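Long-range contacts in binding domain (Hc) of Paraclostridial Mosquitocidal Protein 1 (Paraclostridium bifermentans, PDB 6HOX), which forms the receptor-binding part of a clostridial neurotoxin that targets Anopheles mosquitoes, a region responsible for recognising host nerve cells: residues Glu255-Asn260 / Lys327-Asn332; Lys261-Ile266 / Val317-Lys322; Cys383-Phe388 / Trp435-Glu440. One frame throughout, in Å; residues are numbered along the deposited sequence.

Contact 1 of 3, residues Glu255-Asn260 / Lys327-Asn332; sequences EPLEYN and KYVRKN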
loop_
_atom_site.group_PDB
_atom_site.type_symbol
_atom_site.label_atom_id
_atom_site.label_comp_id
_atom_site.label_asym_id
_atom_site.label_seq_id
_atom_site.Cartn_x
_atom_site.Cartn_y
_atom_site.Cartn_z
ATOM N N GLU A 255 5.202 0.787 2.700
ATOM C CA GLU A 255 6.177 0.553 3.768
ATOM C C GLU A 255 7.177 1.703 3.814
ATOM O O GLU A 255 7.281 2.485 2.878
ATOM C CB GLU A 255 6.822 -0.819 3.582
ATOM C CG GLU A 255 5.763 -1.908 3.506
ATOM C CD GLU A 255 6.243 -3.299 3.867
ATOM O OE1 GLU A 255 7.436 -3.587 3.674
ATOM O OE2 GLU A 255 5.409 -4.093 4.324
ATOM N N PRO A 256 7.856 1.925 4.957
ATOM C CA PRO A 256 8.767 3.062 5.079
ATOM C C PRO A 256 9.856 3.037 3.994
ATOM O O PRO A 256 10.407 1.985 3.693
ATOM C CB PRO A 256 9.339 2.903 6.489
ATOM C CG PRO A 256 8.262 2.137 7.231
ATOM C CD PRO A 256 7.732 1.155 6.207
ATOM N N LEU A 257 10.116 4.204 3.388
ATOM C CA LEU A 257 11.138 4.349 2.370
ATOM C C LEU A 257 12.503 4.284 3.073
ATOM O O LEU A 257 12.667 4.855 4.139
ATOM C CB LEU A 257 10.923 5.680 1.646
ATOM C CG LEU A 257 11.803 5.924 0.415
ATOM C CD1 LEU A 257 11.472 4.938 -0.699
ATOM C CD2 LEU A 257 11.642 7.353 -0.084
ATOM N N GLU A 258 13.474 3.579 2.499
ATOM C CA GLU A 258 14.766 3.391 3.197
ATOM C C GLU A 258 15.948 3.888 2.368
ATOM O O GLU A 258 15.910 3.867 1.147
ATOM C CB GLU A 258 15.034 1.921 3.510
ATOM C CG GLU A 258 13.980 1.278 4.398
ATOM C CD GLU A 258 14.269 -0.185 4.697
ATOM O OE1 GLU A 258 15.467 -0.586 4.637
ATOM O OE2 GLU A 258 13.301 -0.921 4.995
ATOM N N TYR A 259 17.022 4.231 3.086
ATOM C CA TYR A 259 18.319 4.510 2.521
ATOM C C TYR A 259 19.065 3.200 2.273
ATOM O O TYR A 259 18.856 2.215 2.966
ATOM C CB TYR A 259 19.157 5.381 3.460
ATOM C CG TYR A 259 18.685 6.803 3.586
ATOM C CD1 TYR A 259 18.763 7.653 2.500
ATOM C CD2 TYR A 259 18.179 7.306 4.781
ATOM C CE1 TYR A 259 18.342 8.967 2.580
ATOM C CE2 TYR A 259 17.740 8.621 4.872
ATOM C CZ TYR A 259 17.830 9.454 3.766
ATOM O OH TYR A 259 17.466 10.768 3.821
ATOM N N ASN A 260 19.938 3.229 1.263
ATOM C CA ASN A 260 20.871 2.152 0.996
ATOM C C ASN A 260 20.110 0.852 0.702
ATOM O O ASN A 260 20.590 -0.231 1.024
ATOM C CB ASN A 260 21.857 1.982 2.160
ATOM C CG ASN A 260 23.020 1.081 1.819
ATOM O OD1 ASN A 260 23.543 1.147 0.710
ATOM N ND2 ASN A 260 23.393 0.201 2.739
ATOM N N LYS A 327 17.715 4.327 9.099
ATOM C CA LYS A 327 17.608 3.771 7.775
ATOM C C LYS A 327 16.475 4.436 6.981
ATOM O O LYS A 327 16.346 4.182 5.781
ATOM C CB LYS A 327 17.391 2.256 7.846
ATOM C CG LYS A 327 15.991 1.790 8.195
ATOM C CD LYS A 327 15.829 0.303 8.015
ATOM C CE LYS A 327 14.396 -0.161 8.183
ATOM N NZ LYS A 327 14.255 -1.592 7.814
ATOM N N TYR A 328 15.678 5.291 7.626
ATOM C CA TYR A 328 14.436 5.765 7.020
ATOM C C TYR A 328 14.645 7.106 6.339
ATOM O O TYR A 328 15.336 7.943 6.876
ATOM C CB TYR A 328 13.338 5.898 8.065
ATOM C CG TYR A 328 13.011 4.584 8.712
ATOM C CD1 TYR A 328 12.429 3.569 7.981
ATOM C CD2 TYR A 328 13.327 4.341 10.033
ATOM C CE1 TYR A 328 12.112 2.357 8.564
ATOM C CE2 TYR A 328 13.032 3.133 10.630
ATOM C CZ TYR A 328 12.419 2.139 9.893
ATOM O OH TYR A 328 12.120 0.931 10.458
ATOM N N VAL A 329 13.987 7.274 5.184
ATOM C CA VAL A 329 13.971 8.520 4.456
ATOM C C VAL A 329 12.794 9.331 4.972
ATOM O O VAL A 329 11.688 8.835 5.032
ATOM C CB VAL A 329 13.866 8.314 2.936
ATOM C CG1 VAL A 329 14.002 9.636 2.188
ATOM C CG2 VAL A 329 14.880 7.304 2.449
ATOM N N ARG A 330 13.072 10.581 5.352
ATOM C CA ARG A 330 12.054 11.494 5.809
ATOM C C ARG A 330 11.911 12.661 4.836
ATOM O O ARG A 330 12.858 13.068 4.147
ATOM C CB ARG A 330 12.373 11.980 7.225
ATOM C CG ARG A 330 12.266 10.874 8.270
ATOM C CD ARG A 330 12.700 11.339 9.640
ATOM N NE ARG A 330 12.606 10.267 10.632
ATOM C CZ ARG A 330 13.453 9.253 10.762
ATOM N NH1 ARG A 330 14.559 9.185 10.038
ATOM N NH2 ARG A 330 13.167 8.280 11.607
ATOM N N LYS A 331 10.681 13.164 4.798
ATOM C CA LYS A 331 10.261 14.341 4.087
ATOM C C LYS A 331 11.271 15.472 4.317
ATOM O O LYS A 331 11.563 15.784 5.448
ATOM C CB LYS A 331 8.878 14.711 4.639
ATOM C CG LYS A 331 8.193 15.874 3.966
ATOM C CD LYS A 331 7.044 16.449 4.767
ATOM C CE LYS A 331 5.980 15.449 5.133
ATOM N NZ LYS A 331 4.790 16.137 5.686
ATOM N N ASN A 332 11.811 16.013 3.219
ATOM C CA ASN A 332 12.747 17.133 3.142
ATOM C C ASN A 332 14.209 16.723 3.349
ATOM O O ASN A 332 15.073 17.598 3.415
ATOM C CB ASN A 332 12.405 18.289 4.080
ATOM C CG ASN A 332 11.034 18.872 3.822
ATOM O OD1 ASN A 332 10.375 19.311 4.761
ATOM N ND2 ASN A 332 10.597 18.874 2.569
#
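One face of the Tyr259 ring is filled by a single methyl group: Val329 CG2 stands over its centre, 3.7 Å from the ring centroid and 4° off the normal, a CH-pi contact. With Val329 CG1 anti to the backbone N (chi1 -174°), CG2 lies anti to the carbonyl carbon and is turned to that face. Tyr328 O approaches the same ring obliquely. The Tyr328 ring carries Lys327 CG of its own segment on one face, has Leu257 O near its plane at the edge, and is met obliquely by Pro256 CB, 3.5 Å from Tyr328 CD1.

Between these groups the two loops of the trefoil subdomain are joined by a single beta bridge, Glu258 with Tyr328. Val329 N donates to Leu257 O at 2.9 Å, from above the carbonyl plane, and Tyr259 N donates to Lys327 O at 2.8 Å. The extended chains of Glu258 and Lys327 cross at a slant, Glu258 OE2 lying 3.1 Å from Lys327 NZ in a salt bridge whose hydrogen bond is weak.

The Tyr259 hydroxyl bonds to Asp333 and Asn321, fixing the ring's far end. Directional backbone bonds and a methyl-covered aromatic face thus define how two irregular loops meet; the weak, partly exposed ion pair suggests a looser link.

Contact 2 of 3, residues Lys261-Ile266 / Val317-Lys322; sequences KSYYMI and VKIINK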
loop_
_atom_site.group_PDB
_atom_site.type_symbol
_atom_site.label_atom_id
_atom_site.label_comp_id
_atom_site.label_asym_id
_atom_site.label_seq_id
_atom_site.Cartn_x
_atom_site.Cartn_y
_atom_site.Cartn_z
ATOM N N LYS A 261 18.962 0.966 0.028
ATOM C CA LYS A 261 18.147 -0.177 -0.335
ATOM C C LYS A 261 17.834 -0.129 -1.831
ATOM O O LYS A 261 17.371 0.917 -2.342
ATOM C CB LYS A 261 16.868 -0.172 0.491
ATOM C CG LYS A 261 15.839 -1.231 0.124
ATOM C CD LYS A 261 14.614 -1.142 1.002
ATOM C CE LYS A 261 13.540 -2.115 0.594
ATOM N NZ LYS A 261 12.628 -2.400 1.720
ATOM N N SER A 262 18.101 -1.251 -2.524
ATOM C CA SER A 262 17.917 -1.339 -3.981
ATOM C C SER A 262 16.436 -1.206 -4.339
ATOM O O SER A 262 15.599 -1.955 -3.841
ATOM C CB SER A 262 18.478 -2.605 -4.568
ATOM O OG SER A 262 19.866 -2.458 -4.756
ATOM N N TYR A 263 16.158 -0.271 -5.246
ATOM C CA TYR A 263 14.806 0.035 -5.664
ATOM C C TYR A 263 14.751 0.132 -7.189
ATOM O O TYR A 263 15.719 0.500 -7.832
ATOM C CB TYR A 263 14.324 1.381 -5.111
ATOM C CG TYR A 263 13.961 1.439 -3.650
ATOM C CD1 TYR A 263 13.039 0.565 -3.086
ATOM C CD2 TYR A 263 14.486 2.434 -2.841
ATOM C CE1 TYR A 263 12.679 0.664 -1.748
ATOM C CE2 TYR A 263 14.165 2.524 -1.493
ATOM C CZ TYR A 263 13.240 1.650 -0.948
ATOM O OH TYR A 263 12.927 1.750 0.375
ATOM N N TYR A 264 13.575 -0.172 -7.740
ATOM C CA TYR A 264 13.183 0.312 -9.042
ATOM C C TYR A 264 12.488 1.654 -8.849
ATOM O O TYR A 264 11.649 1.814 -7.956
ATOM C CB TYR A 264 12.264 -0.685 -9.759
ATOM C CG TYR A 264 12.851 -2.069 -9.852
ATOM C CD1 TYR A 264 13.789 -2.391 -10.818
ATOM C CD2 TYR A 264 12.485 -3.055 -8.953
ATOM C CE1 TYR A 264 14.338 -3.662 -10.889
ATOM C CE2 TYR A 264 13.028 -4.331 -9.007
ATOM C CZ TYR A 264 13.968 -4.633 -9.972
ATOM O OH TYR A 264 14.493 -5.898 -10.027
ATOM N N MET A 265 12.829 2.603 -9.713
ATOM C CA MET A 265 12.313 3.934 -9.620
ATOM C C MET A 265 11.381 4.141 -10.806
ATOM O O MET A 265 11.790 3.899 -11.950
ATOM C CB MET A 265 13.458 4.952 -9.626
ATOM C CG MET A 265 13.012 6.381 -9.512
ATOM S SD MET A 265 14.438 7.460 -9.457
ATOM C CE MET A 265 13.616 9.021 -9.152
ATOM N N ILE A 266 10.140 4.557 -10.497
ATOM C CA ILE A 266 9.020 4.612 -11.429
ATOM C C ILE A 266 8.330 5.977 -11.354
ATOM O O ILE A 266 8.109 6.539 -10.281
ATOM C CB ILE A 266 8.027 3.479 -11.112
ATOM C CG1 ILE A 266 8.658 2.111 -11.377
ATOM C CG2 ILE A 266 6.724 3.680 -11.867
ATOM C CD1 ILE A 266 7.878 0.948 -10.811
ATOM N N VAL A 317 18.329 1.643 -8.450
ATOM C CA VAL A 317 18.829 2.825 -7.698
ATOM C C VAL A 317 18.817 2.568 -6.184
ATOM O O VAL A 317 18.039 1.777 -5.657
ATOM C CB VAL A 317 18.028 4.100 -8.026
ATOM C CG1 VAL A 317 17.928 4.337 -9.522
ATOM C CG2 VAL A 317 16.632 4.086 -7.406
ATOM N N LYS A 318 19.683 3.303 -5.490
ATOM C CA LYS A 318 19.679 3.409 -4.047
ATOM C C LYS A 318 19.663 4.886 -3.687
ATOM O O LYS A 318 20.342 5.695 -4.372
ATOM C CB LYS A 318 20.944 2.803 -3.437
ATOM C CG LYS A 318 20.974 1.290 -3.402
ATOM C CD LYS A 318 22.144 0.751 -2.621
ATOM C CE LYS A 318 22.106 -0.755 -2.489
ATOM N NZ LYS A 318 23.332 -1.248 -1.829
ATOM N N ILE A 319 18.938 5.216 -2.613
ATOM C CA ILE A 319 18.883 6.569 -2.058
ATOM C C ILE A 319 19.975 6.634 -0.987
ATOM O O ILE A 319 20.033 5.793 -0.107
ATOM C CB ILE A 319 17.479 6.896 -1.490
ATOM C CG1 ILE A 319 16.353 6.584 -2.481
ATOM C CG2 ILE A 319 17.423 8.337 -1.013
ATOM C CD1 ILE A 319 14.957 6.590 -1.877
ATOM N N ILE A 320 20.859 7.625 -1.094
ATOM C CA ILE A 320 22.036 7.720 -0.250
ATOM C C ILE A 320 22.080 9.107 0.401
ATOM O O ILE A 320 21.809 10.119 -0.236
ATOM C CB ILE A 320 23.305 7.451 -1.076
ATOM C CG1 ILE A 320 23.266 6.064 -1.718
ATOM C CG2 ILE A 320 24.555 7.630 -0.222
ATOM C CD1 ILE A 320 23.350 4.950 -0.732
ATOM N N ASN A 321 22.450 9.126 1.680
ATOM C CA ASN A 321 22.553 10.340 2.463
ATOM C C ASN A 321 23.523 10.047 3.600
ATOM O O ASN A 321 23.178 9.318 4.522
ATOM C CB ASN A 321 21.179 10.786 2.980
ATOM C CG ASN A 321 21.208 11.954 3.944
ATOM O OD1 ASN A 321 22.234 12.616 4.104
ATOM N ND2 ASN A 321 20.071 12.233 4.572
ATOM N N LYS A 322 24.738 10.591 3.503
ATOM C CA LYS A 322 25.773 10.322 4.497
ATOM C C LYS A 322 25.435 11.024 5.825
ATOM O O LYS A 322 26.076 10.752 6.812
ATOM C CB LYS A 322 27.154 10.705 3.948
ATOM C CG LYS A 322 27.501 12.186 3.990
ATOM C CD LYS A 322 28.763 12.537 3.209
ATOM C CE LYS A 322 28.568 12.501 1.704
ATOM N NZ LYS A 322 27.628 13.546 1.222
HETATM O O HOH W 1 17.573 3.268 -1.082
#
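Tyr263 and Val317 form an antiparallel hydrogen-bonded pair in the beta-trefoil subdomain of the toxin's binding region, with both side chains on one face of the sheet. The apolar side is built round Val317. Its CG2 lies between the backbone N and the carbonyl carbon (CG1 at chi1 -51°), a position from which it reaches Met265 CB at 4.0 Å and stands near Tyr263 CB. The extended Met265 chain then leads its terminal methyl away from Val317, into a core shared with Trp435, Phe437 and Leu275. Farther along, the Tyr263 ring and the Ile319 side chain meet at an oblique angle through Tyr263 CE2 and Ile319 CD1, 4.2 Å apart, while Lys261 CG rests over one ring face, offset toward the rim. The Tyr263 hydroxyl finds its partner in Glu258 N.

The extended Lys318 chain passes alongside the 261-262 backbone, with CG 3.8 Å from Lys261 O and CE 3.6 Å from Ser262 OG, and its amine makes a weak hydrogen bond with Asn260 OD1.

Strand 317-320 turns sharply from strand 263-266, the short axes making 94°, so side chains from the two strands soon diverge and the pairing is brief. Within it, Tyr263 N donates to Val317 O at 2.8 Å and Val317 N returns a bond to Tyr263 O at 2.9 Å; the second is the straighter, with 173° at the hydrogen. Beyond the paired residues a water bridges the two backbones, accepting from Lys261 N at 2.9 Å and from Ile319 N at 2.8 Å.

Contact 3 of 3, residues Cys383-Phe388 / Trp435-Glu440; sequences CQIRIF and WYFVSE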
loop_
_atom_site.group_PDB
_atom_site.type_symbol
_atom_site.label_atom_id
_atom_site.label_comp_id
_atom_site.label_asym_id
_atom_site.label_seq_id
_atom_site.Cartn_x
_atom_site.Cartn_y
_atom_site.Cartn_z
ATOM N N CYS A 383 6.496 10.142 -3.770
ATOM C CA CYS A 383 7.005 11.429 -3.342
ATOM C C CYS A 383 7.293 12.304 -4.564
ATOM O O CYS A 383 7.165 11.867 -5.694
ATOM C CB CYS A 383 8.253 11.246 -2.487
ATOM S SG CYS A 383 9.675 10.633 -3.416
ATOM N N GLN A 384 7.715 13.538 -4.304
ATOM C CA GLN A 384 8.259 14.395 -5.336
ATOM C C GLN A 384 9.736 14.628 -5.015
ATOM O O GLN A 384 10.186 14.370 -3.893
ATOM C CB GLN A 384 7.469 15.694 -5.445
ATOM C CG GLN A 384 5.969 15.481 -5.600
ATOM C CD GLN A 384 5.317 15.233 -4.264
ATOM O OE1 GLN A 384 5.688 15.850 -3.266
ATOM N NE2 GLN A 384 4.338 14.335 -4.233
ATOM N N ILE A 385 10.482 15.094 -6.020
ATOM C CA ILE A 385 11.906 15.297 -5.882
ATOM C C ILE A 385 12.241 16.700 -6.381
ATOM O O ILE A 385 11.988 17.020 -7.541
ATOM C CB ILE A 385 12.712 14.206 -6.613
ATOM C CG1 ILE A 385 12.408 12.812 -6.051
ATOM C CG2 ILE A 385 14.202 14.529 -6.563
ATOM C CD1 ILE A 385 13.195 11.694 -6.704
ATOM N N ARG A 386 12.773 17.516 -5.462
ATOM C CA ARG A 386 13.084 18.897 -5.713
ATOM C C ARG A 386 14.578 19.012 -6.017
ATOM O O ARG A 386 15.415 18.559 -5.222
ATOM C CB ARG A 386 12.695 19.783 -4.528
ATOM C CG ARG A 386 12.902 21.272 -4.782
ATOM C CD ARG A 386 12.091 22.173 -3.873
ATOM N NE ARG A 386 12.371 23.598 -4.067
ATOM C CZ ARG A 386 11.781 24.589 -3.381
ATOM N NH1 ARG A 386 10.873 24.311 -2.455
ATOM N NH2 ARG A 386 12.094 25.857 -3.634
ATOM N N ILE A 387 14.863 19.640 -7.165
ATOM C CA ILE A 387 16.199 19.933 -7.657
ATOM C C ILE A 387 16.528 21.377 -7.258
ATOM O O ILE A 387 15.778 22.298 -7.613
ATOM C CB ILE A 387 16.275 19.782 -9.195
ATOM C CG1 ILE A 387 15.722 18.448 -9.711
ATOM C CG2 ILE A 387 17.687 20.052 -9.690
ATOM C CD1 ILE A 387 16.409 17.242 -9.150
ATOM N N PHE A 388 17.643 21.548 -6.543
ATOM C CA PHE A 388 18.189 22.843 -6.141
ATOM C C PHE A 388 19.492 23.048 -6.898
ATOM O O PHE A 388 20.451 22.323 -6.655
ATOM C CB PHE A 388 18.529 22.904 -4.648
ATOM C CG PHE A 388 17.326 22.912 -3.751
ATOM C CD1 PHE A 388 16.703 24.104 -3.417
ATOM C CD2 PHE A 388 16.795 21.726 -3.269
ATOM C CE1 PHE A 388 15.574 24.112 -2.617
ATOM C CE2 PHE A 388 15.665 21.740 -2.467
ATOM C CZ PHE A 388 15.058 22.932 -2.142
ATOM N N TRP A 435 6.876 10.258 -7.947
ATOM C CA TRP A 435 7.839 9.206 -8.108
ATOM C C TRP A 435 7.613 8.130 -7.045
ATOM O O TRP A 435 7.351 8.455 -5.885
ATOM C CB TRP A 435 9.248 9.791 -8.006
ATOM C CG TRP A 435 9.583 10.663 -9.178
ATOM C CD1 TRP A 435 9.459 12.015 -9.254
ATOM C CD2 TRP A 435 10.036 10.227 -10.471
ATOM N NE1 TRP A 435 9.842 12.456 -10.492
ATOM C CE2 TRP A 435 10.193 11.384 -11.264
ATOM C CE3 TRP A 435 10.327 8.975 -11.037
ATOM C CZ2 TRP A 435 10.642 11.330 -12.585
ATOM C CZ3 TRP A 435 10.778 8.923 -12.340
ATOM C CH2 TRP A 435 10.923 10.085 -13.106
ATOM N N TYR A 436 7.733 6.867 -7.473
ATOM C CA TYR A 436 7.661 5.708 -6.615
ATOM C C TYR A 436 9.006 4.983 -6.579
ATOM O O TYR A 436 9.736 4.906 -7.593
ATOM C CB TYR A 436 6.635 4.685 -7.109
ATOM C CG TYR A 436 5.191 5.097 -7.099
ATOM C CD1 TYR A 436 4.417 5.046 -5.947
ATOM C CD2 TYR A 436 4.556 5.429 -8.282
ATOM C CE1 TYR A 436 3.063 5.345 -5.965
ATOM C CE2 TYR A 436 3.215 5.776 -8.305
ATOM C CZ TYR A 436 2.460 5.725 -7.148
ATOM O OH TYR A 436 1.133 6.063 -7.211
ATOM N N PHE A 437 9.283 4.367 -5.425
ATOM C CA PHE A 437 10.367 3.423 -5.276
ATOM C C PHE A 437 9.786 2.046 -4.917
ATOM O O PHE A 437 9.039 1.927 -3.952
ATOM C CB PHE A 437 11.347 3.947 -4.228
ATOM C CG PHE A 437 12.037 5.218 -4.630
ATOM C CD1 PHE A 437 13.154 5.190 -5.446
ATOM C CD2 PHE A 437 11.532 6.455 -4.239
ATOM C CE1 PHE A 437 13.768 6.375 -5.839
ATOM C CE2 PHE A 437 12.158 7.635 -4.616
ATOM C CZ PHE A 437 13.286 7.592 -5.403
ATOM N N VAL A 438 10.151 1.017 -5.700
ATOM C CA VAL A 438 9.639 -0.352 -5.572
ATOM C C VAL A 438 10.802 -1.306 -5.288
ATOM O O VAL A 438 11.788 -1.291 -6.006
ATOM C CB VAL A 438 8.933 -0.836 -6.859
ATOM C CG1 VAL A 438 8.182 -2.141 -6.613
ATOM C CG2 VAL A 438 7.996 0.193 -7.450
ATOM N N SER A 439 10.595 -2.208 -4.329
ATOM C CA SER A 439 11.464 -3.327 -3.993
ATOM C C SER A 439 10.715 -4.620 -4.334
ATOM O O SER A 439 9.476 -4.654 -4.268
ATOM C CB SER A 439 11.831 -3.290 -2.526
ATOM O OG SER A 439 10.662 -3.050 -1.723
ATOM N N GLU A 440 11.455 -5.663 -4.733
ATOM C CA GLU A 440 10.883 -6.975 -5.009
ATOM C C GLU A 440 10.225 -7.518 -3.733
ATOM O O GLU A 440 10.764 -7.388 -2.645
ATOM C CB GLU A 440 11.986 -7.899 -5.531
ATOM C CG GLU A 440 11.492 -9.264 -5.968
ATOM C CD GLU A 440 12.306 -9.931 -7.071
ATOM O OE1 GLU A 440 13.347 -9.348 -7.487
ATOM O OE2 GLU A 440 11.890 -11.032 -7.523
#
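Two reciprocal backbone hydrogen bonds join Cys383 to Trp435, the single bridge between these parts of the trefoil subdomain. Cys383 N donates to Trp435 O at 2.8 Å, in the carbonyl plane, and Trp435 N donates to Cys383 O at 2.8 Å. Beyond this antiparallel pair the segments diverge, leaving side chains to make the remaining contacts.

The sulfur-aromatic contact follows from the Cys383 rotamer: with chi1 at 69°, SG sits between the backbone N and the carbonyl carbon and meets the edge of the Phe437 ring, 4.1 Å from CE2. It lies 84° off the ring normal, so the sulfur faces the C-H rim.

Apolar packing centres on Ile385, which points toward the other segment. Its CG1 approaches Trp435 CD1 obliquely at 4.4 Å, while its CD1 reaches the Phe437 edge at CZ, 4.3 Å away. Met265 also touches both Ile385 and Trp435, and the indole NE1 bonds to Leu396 O, tying Trp435 to strand 394-398.

All four touching residues are buried. The backbone N and O of Cys383 and Trp435 are paired with each other, which lowers the cost of burial, while sulfur, isoleucine and ring edges supply apolar contacts, to which a weak electrostatic attraction between sulfur and the C-H edge may add.

How the contacts relate
The three contacts illustrate how a trefoil subdomain joins sequence-distant pieces through neighbouring segments that touch one another. Contact 2 is nested within the chain loop closed by contact 1, and their centres are about 10 Å apart; Asn260 N and Ile319 O, 2.9 Å apart, probably hydrogen-bond between them. Contact 3 follows both in sequence. Its centre is about 9 Å from that of contact 2, and strands 263-267 and 435-438 are sheet neighbours, with probable hydrogen bonds from Tyr264 N to Val438 O at 2.7 Å and from Tyr436 N to Ile266 O. Contacts 1 and 3, centres about 11 Å apart, meet where Leu257 CD1 packs on Phe437 CB.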